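Local coordinates for pesticidal crystal protein Cry2Aa (Bacillus thuringiensis serovar kurstaki, PDB 1I5P) that promotes colloid-osmotic lysis of midgut epithelial cells in dipteran and lepidopteran larvae after binding to them, at residues F177-A180 against A181-H184; D32-Q35 against K36-E40. One frame throughout, in Å; residues are numbered along the deposited sequence.

Contact 1 of 2, residues F177-A180 against A181-H184; sequences FAQA and ANMH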
ATOM      1  N   PHE A 177       8.840  13.693 -10.455  1.00 13.51           N
ATOM      2  CA  PHE A 177       8.442  13.118 -11.731  1.00 13.31           C
ATOM      3  C   PHE A 177       7.092  12.417 -11.598  1.00 11.53           C
ATOM      4  O   PHE A 177       6.247  12.501 -12.487  1.00 13.19           O
ATOM      5  CB  PHE A 177       9.488  12.123 -12.245  1.00 11.56           C
ATOM      6  CG  PHE A 177       9.037  11.368 -13.467  1.00 13.44           C
ATOM      7  CD1 PHE A 177       9.045  11.976 -14.719  1.00 13.48           C
ATOM      8  CD2 PHE A 177       8.510  10.085 -13.348  1.00 14.88           C
ATOM      9  CE1 PHE A 177       8.529  11.322 -15.833  1.00 14.43           C
ATOM     10  CE2 PHE A 177       7.990   9.422 -14.455  1.00 14.49           C
ATOM     11  CZ  PHE A 177       7.999  10.044 -15.702  1.00 13.51           C
ATOM     12  N   ALA A 178       6.891  11.727 -10.482  1.00 11.55           N
ATOM     13  CA  ALA A 178       5.633  11.027 -10.247  1.00 12.06           C
ATOM     14  C   ALA A 178       4.481  12.022 -10.244  1.00 11.98           C
ATOM     15  O   ALA A 178       3.439  11.772 -10.846  1.00 12.77           O
ATOM     16  CB  ALA A 178       5.683  10.286  -8.924  1.00 12.32           C
ATOM     17  N   GLN A 179       4.667  13.149  -9.562  1.00 11.93           N
ATOM     18  CA  GLN A 179       3.624  14.169  -9.521  1.00 12.03           C
ATOM     19  C   GLN A 179       3.352  14.689 -10.935  1.00 13.36           C
ATOM     20  O   GLN A 179       2.200  14.881 -11.316  1.00 14.53           O
ATOM     21  CB  GLN A 179       4.035  15.334  -8.615  1.00 12.20           C
ATOM     22  CG  GLN A 179       4.020  15.034  -7.115  1.00 10.49           C
ATOM     23  CD  GLN A 179       2.661  14.572  -6.615  1.00 15.64           C
ATOM     24  OE1 GLN A 179       1.626  14.899  -7.197  1.00 13.25           O
ATOM     25  NE2 GLN A 179       2.657  13.814  -5.518  1.00 13.63           N
ATOM     26  N   ALA A 180       4.413  14.907 -11.711  1.00 14.42           N
ATOM     27  CA  ALA A 180       4.263  15.405 -13.077  1.00 14.13           C
ATOM     28  C   ALA A 180       3.601  14.350 -13.963  1.00 15.40           C
ATOM     29  O   ALA A 180       2.798  14.673 -14.839  1.00 14.80           O
ATOM     30  CB  ALA A 180       5.623  15.796 -13.651  1.00 13.85           C
ATOM     31  N   ALA A 181       3.953  13.088 -13.743  1.00 14.05           N
ATOM     32  CA  ALA A 181       3.361  12.003 -14.510  1.00 14.01           C
ATOM     33  C   ALA A 181       1.874  11.970 -14.170  1.00 14.89           C
ATOM     34  O   ALA A 181       1.041  11.696 -15.034  1.00 16.56           O
ATOM     35  CB  ALA A 181       4.025  10.671 -14.155  1.00 11.76           C
ATOM     36  N   ASN A 182       1.542  12.262 -12.913  1.00 15.49           N
ATOM     37  CA  ASN A 182       0.146  12.292 -12.481  1.00 15.91           C
ATOM     38  C   ASN A 182      -0.618  13.304 -13.322  1.00 14.47           C
ATOM     39  O   ASN A 182      -1.726  13.042 -13.784  1.00 11.87           O
ATOM     40  CB  ASN A 182       0.026  12.718 -11.013  1.00 19.50           C
ATOM     41  CG  ASN A 182       0.189  11.567 -10.046  1.00 21.23           C
ATOM     42  OD1 ASN A 182       0.091  10.406 -10.427  1.00 22.07           O
ATOM     43  ND2 ASN A 182       0.409  11.890  -8.776  1.00 22.30           N
ATOM     44  N   MET A 183      -0.009  14.467 -13.511  1.00 12.98           N
ATOM     45  CA  MET A 183      -0.631  15.534 -14.277  1.00 14.24           C
ATOM     46  C   MET A 183      -0.849  15.172 -15.741  1.00 12.64           C
ATOM     47  O   MET A 183      -1.927  15.401 -16.286  1.00 14.22           O
ATOM     48  CB  MET A 183       0.210  16.808 -14.165  1.00 14.12           C
ATOM     49  CG  MET A 183       0.298  17.354 -12.742  1.00 17.36           C
ATOM     50  SD  MET A 183       1.543  18.648 -12.567  1.00 23.52           S
ATOM     51  CE  MET A 183       2.321  18.206 -11.017  1.00 21.59           C
ATOM     52  N   HIS A 184       0.167  14.602 -16.377  1.00 12.56           N
ATOM     53  CA  HIS A 184       0.057  14.225 -17.783  1.00 13.39           C
ATOM     54  C   HIS A 184      -0.967  13.111 -18.016  1.00 12.82           C
ATOM     55  O   HIS A 184      -1.805  13.207 -18.919  1.00  9.48           O
ATOM     56  CB  HIS A 184       1.420  13.780 -18.328  1.00 15.63           C
ATOM     57  CG  HIS A 184       1.454  13.633 -19.820  1.00 17.83           C
ATOM     58  ND1 HIS A 184       2.452  12.944 -20.476  1.00 17.54           N
ATOM     59  CD2 HIS A 184       0.613  14.084 -20.781  1.00 17.49           C
ATOM     60  CE1 HIS A 184       2.221  12.973 -21.776  1.00 18.23           C
ATOM     61  NE2 HIS A 184       1.113  13.658 -21.990  1.00 17.75           N
TER
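Phe177 lays one face of its ring against Ala181 one turn on, CE2 standing 4.2 Å from Ala181 CB. Its CG is anti to the backbone N (chi1 172°), which swings the ring forward along the helix; Tyr219 and Tyr222 meet it edge-to-face. Phe177 O takes the N-H of Ala181 at 2.7 Å. Ala178 offers its carbonyl to Asn182, whose N lies 2.8 Å from Ala178 O. The amide of Gln179 crosses that of Asn182, the planes nearly perpendicular (80°); OE1 of Gln179 is 3.6 Å from Asn182 ND2, a loose approach, and the firmer partner of Asn182 is Trp259, whose NE1 bonds to OD1. Met183, its CG beside the backbone N and its chain bent at chi3 (-137°), brings the CE methyl to 3.3 Å from Gln179 O. Ala180 closes the run by accepting the N-H of His184 at Ala180 O, 3.0 Å away, while His184 ND1 hydrogen-bonds to Tyr219 OH and the ring stacks with Phe157. Helices 53-65, 107-135 and 238-259 pack around these side chains. The i to i+4 bonds are ordinary alpha-helical ones; burial by surrounding helices is what fits the central helix of the delta-endotoxin helical bundle.

Contact 2 of 2, residues D32-Q35 against K36-E40; sequences DTIQ and KEWME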
ATOM      1  N   ASP A  32     -11.346  17.688   1.938  1.00 17.31           N
ATOM      2  CA  ASP A  32     -10.886  18.692   2.895  1.00 16.93           C
ATOM      3  C   ASP A  32     -10.513  18.044   4.219  1.00 14.04           C
ATOM      4  O   ASP A  32      -9.510  18.395   4.833  1.00 14.35           O
ATOM      5  CB  ASP A  32     -11.961  19.744   3.154  1.00 18.60           C
ATOM      6  CG  ASP A  32     -11.533  20.749   4.199  1.00 21.08           C
ATOM      7  OD1 ASP A  32     -10.598  21.531   3.912  1.00 23.67           O
ATOM      8  OD2 ASP A  32     -12.113  20.749   5.308  1.00 21.33           O
ATOM      9  N   THR A  33     -11.336  17.104   4.670  1.00 13.36           N
ATOM     10  CA  THR A  33     -11.066  16.408   5.926  1.00 14.07           C
ATOM     11  C   THR A  33      -9.771  15.603   5.793  1.00 13.92           C
ATOM     12  O   THR A  33      -8.924  15.605   6.685  1.00 14.75           O
ATOM     13  CB  THR A  33     -12.224  15.451   6.291  1.00 17.55           C
ATOM     14  OG1 THR A  33     -13.402  16.218   6.573  1.00 17.25           O
ATOM     15  CG2 THR A  33     -11.860  14.593   7.509  1.00 15.22           C
ATOM     16  N   ILE A  34      -9.627  14.911   4.671  1.00 14.26           N
ATOM     17  CA  ILE A  34      -8.438  14.108   4.423  1.00 15.22           C
ATOM     18  C   ILE A  34      -7.193  14.990   4.359  1.00 15.39           C
ATOM     19  O   ILE A  34      -6.150  14.649   4.919  1.00 13.89           O
ATOM     20  CB  ILE A  34      -8.590  13.319   3.111  1.00 15.58           C
ATOM     21  CG1 ILE A  34      -9.571  12.161   3.334  1.00 13.18           C
ATOM     22  CG2 ILE A  34      -7.232  12.828   2.625  1.00 16.11           C
ATOM     23  CD1 ILE A  34     -10.124  11.573   2.051  1.00 16.35           C
ATOM     24  N   GLN A  35      -7.307  16.123   3.676  1.00 14.80           N
ATOM     25  CA  GLN A  35      -6.185  17.046   3.569  1.00 16.75           C
ATOM     26  C   GLN A  35      -5.780  17.531   4.970  1.00 15.73           C
ATOM     27  O   GLN A  35      -4.589  17.609   5.284  1.00 12.65           O
ATOM     28  CB  GLN A  35      -6.570  18.218   2.657  1.00 18.95           C
ATOM     29  CG  GLN A  35      -5.471  19.233   2.385  1.00 27.74           C
ATOM     30  CD  GLN A  35      -5.680  19.952   1.064  1.00 32.79           C
ATOM     31  OE1 GLN A  35      -6.812  20.257   0.688  1.00 38.88           O
ATOM     32  NE2 GLN A  35      -4.589  20.224   0.351  1.00 33.55           N
ATOM     33  N   LYS A  36      -6.763  17.839   5.815  1.00 14.76           N
ATOM     34  CA  LYS A  36      -6.479  18.284   7.184  1.00 15.91           C
ATOM     35  C   LYS A  36      -5.809  17.188   8.002  1.00 14.61           C
ATOM     36  O   LYS A  36      -4.913  17.463   8.794  1.00 12.92           O
ATOM     37  CB  LYS A  36      -7.760  18.697   7.916  1.00 19.45           C
ATOM     38  CG  LYS A  36      -8.402  19.975   7.421  1.00 24.66           C
ATOM     39  CD  LYS A  36      -9.520  20.412   8.362  1.00 29.39           C
ATOM     40  CE  LYS A  36     -10.370  21.511   7.736  1.00 32.23           C
ATOM     41  NZ  LYS A  36      -9.554  22.652   7.238  1.00 32.96           N
ATOM     42  N   GLU A  37      -6.256  15.949   7.830  1.00 13.62           N
ATOM     43  CA  GLU A  37      -5.663  14.851   8.577  1.00 13.89           C
ATOM     44  C   GLU A  37      -4.201  14.646   8.208  1.00 11.43           C
ATOM     45  O   GLU A  37      -3.359  14.404   9.078  1.00 12.23           O
ATOM     46  CB  GLU A  37      -6.450  13.559   8.356  1.00 13.38           C
ATOM     47  CG  GLU A  37      -7.688  13.434   9.218  1.00 22.19           C
ATOM     48  CD  GLU A  37      -8.378  12.091   9.065  1.00 26.72           C
ATOM     49  OE1 GLU A  37      -7.680  11.065   8.908  1.00 30.99           O
ATOM     50  OE2 GLU A  37      -9.623  12.060   9.115  1.00 29.60           O
ATOM     51  N   TRP A  38      -3.893  14.743   6.921  1.00 11.33           N
ATOM     52  CA  TRP A  38      -2.513  14.576   6.484  1.00 12.50           C
ATOM     53  C   TRP A  38      -1.663  15.744   6.977  1.00 14.28           C
ATOM     54  O   TRP A  38      -0.507  15.555   7.361  1.00 14.22           O
ATOM     55  CB  TRP A  38      -2.443  14.450   4.962  1.00  8.01           C
ATOM     56  CG  TRP A  38      -2.659  13.046   4.504  1.00 11.51           C
ATOM     57  CD1 TRP A  38      -3.842  12.474   4.131  1.00  8.27           C
ATOM     58  CD2 TRP A  38      -1.676  12.005   4.452  1.00 10.67           C
ATOM     59  NE1 TRP A  38      -3.660  11.145   3.855  1.00  9.58           N
ATOM     60  CE2 TRP A  38      -2.339  10.826   4.044  1.00 11.21           C
ATOM     61  CE3 TRP A  38      -0.299  11.951   4.714  1.00 12.70           C
ATOM     62  CZ2 TRP A  38      -1.676   9.604   3.889  1.00  9.27           C
ATOM     63  CZ3 TRP A  38       0.365  10.732   4.559  1.00 15.00           C
ATOM     64  CH2 TRP A  38      -0.328   9.576   4.150  1.00 16.00           C
ATOM     65  N   MET A  39      -2.240  16.947   6.968  1.00 17.04           N
ATOM     66  CA  MET A  39      -1.528  18.127   7.454  1.00 19.05           C
ATOM     67  C   MET A  39      -1.244  17.966   8.941  1.00 16.62           C
ATOM     68  O   MET A  39      -0.151  18.281   9.401  1.00 14.35           O
ATOM     69  CB  MET A  39      -2.344  19.409   7.234  1.00 22.40           C
ATOM     70  CG  MET A  39      -2.153  20.057   5.869  1.00 30.93           C
ATOM     71  SD  MET A  39      -3.098  21.588   5.686  1.00 40.82           S
ATOM     72  CE  MET A  39      -1.862  22.825   6.158  1.00 38.97           C
ATOM     73  N   GLU A  40      -2.225  17.481   9.695  1.00 12.64           N
ATOM     74  CA  GLU A  40      -2.025  17.289  11.126  1.00 14.65           C
ATOM     75  C   GLU A  40      -1.010  16.185  11.365  1.00 13.39           C
ATOM     76  O   GLU A  40      -0.188  16.268  12.271  1.00 14.12           O
ATOM     77  CB  GLU A  40      -3.343  16.941  11.810  1.00 17.68           C
ATOM     78  CG  GLU A  40      -4.117  18.167  12.222  1.00 22.40           C
ATOM     79  CD  GLU A  40      -3.310  19.049  13.157  1.00 25.53           C
ATOM     80  OE1 GLU A  40      -3.210  18.691  14.353  1.00 22.74           O
ATOM     81  OE2 GLU A  40      -2.775  20.088  12.702  1.00 28.12           O
TER
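Asp32 and Lys36 meet on the exposed side of the helix, the carboxylate crossing the end of the lysine chain. The salt bridge is long, 3.7 Å from Asp32 OD1 to Lys36 NZ, and the closer approach is made by carbon: Lys36 CE lies 3.1 Å from Asp32 OD2. A bend at the last torsion of Lys36 (chi4 -52°) turns NZ so that it stands about equally far from both carboxylate oxygens. On the buried side, Ile34 and Trp38 run side by side in the same direction. The CG2 branch of Ile34 is 3.7 Å from CD1 of the indole, and Ile34 O sits at the ring edge, near its plane, 3.3 Å from the same CD1. Between these pairs, Thr33 and Glu37 also point the same way, with Thr33 CG2 3.7 Å from Glu37 OE2.

The backbone sets this spacing: Lys36 N bonds to Asp32 O at 3.0 Å and Trp38 N to Ile34 O at 3.0 Å, each one turn apart, with Glu37 and Met39 bonded likewise to Thr33 and Gln35. Farther out, Lys29 pairs with Glu37 OE2 and Ser30 bonds to Thr33 OG1, while Trp41 meets Trp38 edge-to-face. Ser59 of helix 53-65 touches both Ile34 and Trp38, and Pro52 and Pro419 border the indole.

The helix is thus amphipathic: the inner face packs Ile34 and Trp38 against helix 53-65 and nearby loops, whereas the long, solvent-exposed ion pair on its outer face probably adds only modest electrostatic stabilisation.

Overall arrangement
Contact 2 comes first along the chain, on helix 31-44, and contact 1 follows on helix 170-193; the two are in series. Their centres are about 22 Å apart and their nearest atoms about 11 Å, so they do not touch. Helix 53-65 links them, since its residues pack against side chains of both. Each centre lies about 19 Å from the centre of the chain. Contact 1 is wholly buried within the N-terminal helical domain, whereas contact 2 is partly exposed and also borders Pro419 and Asp420. Helix 31-44 therefore touches both helix 53-65 and the 419-420 loop, in the range of the middle domain.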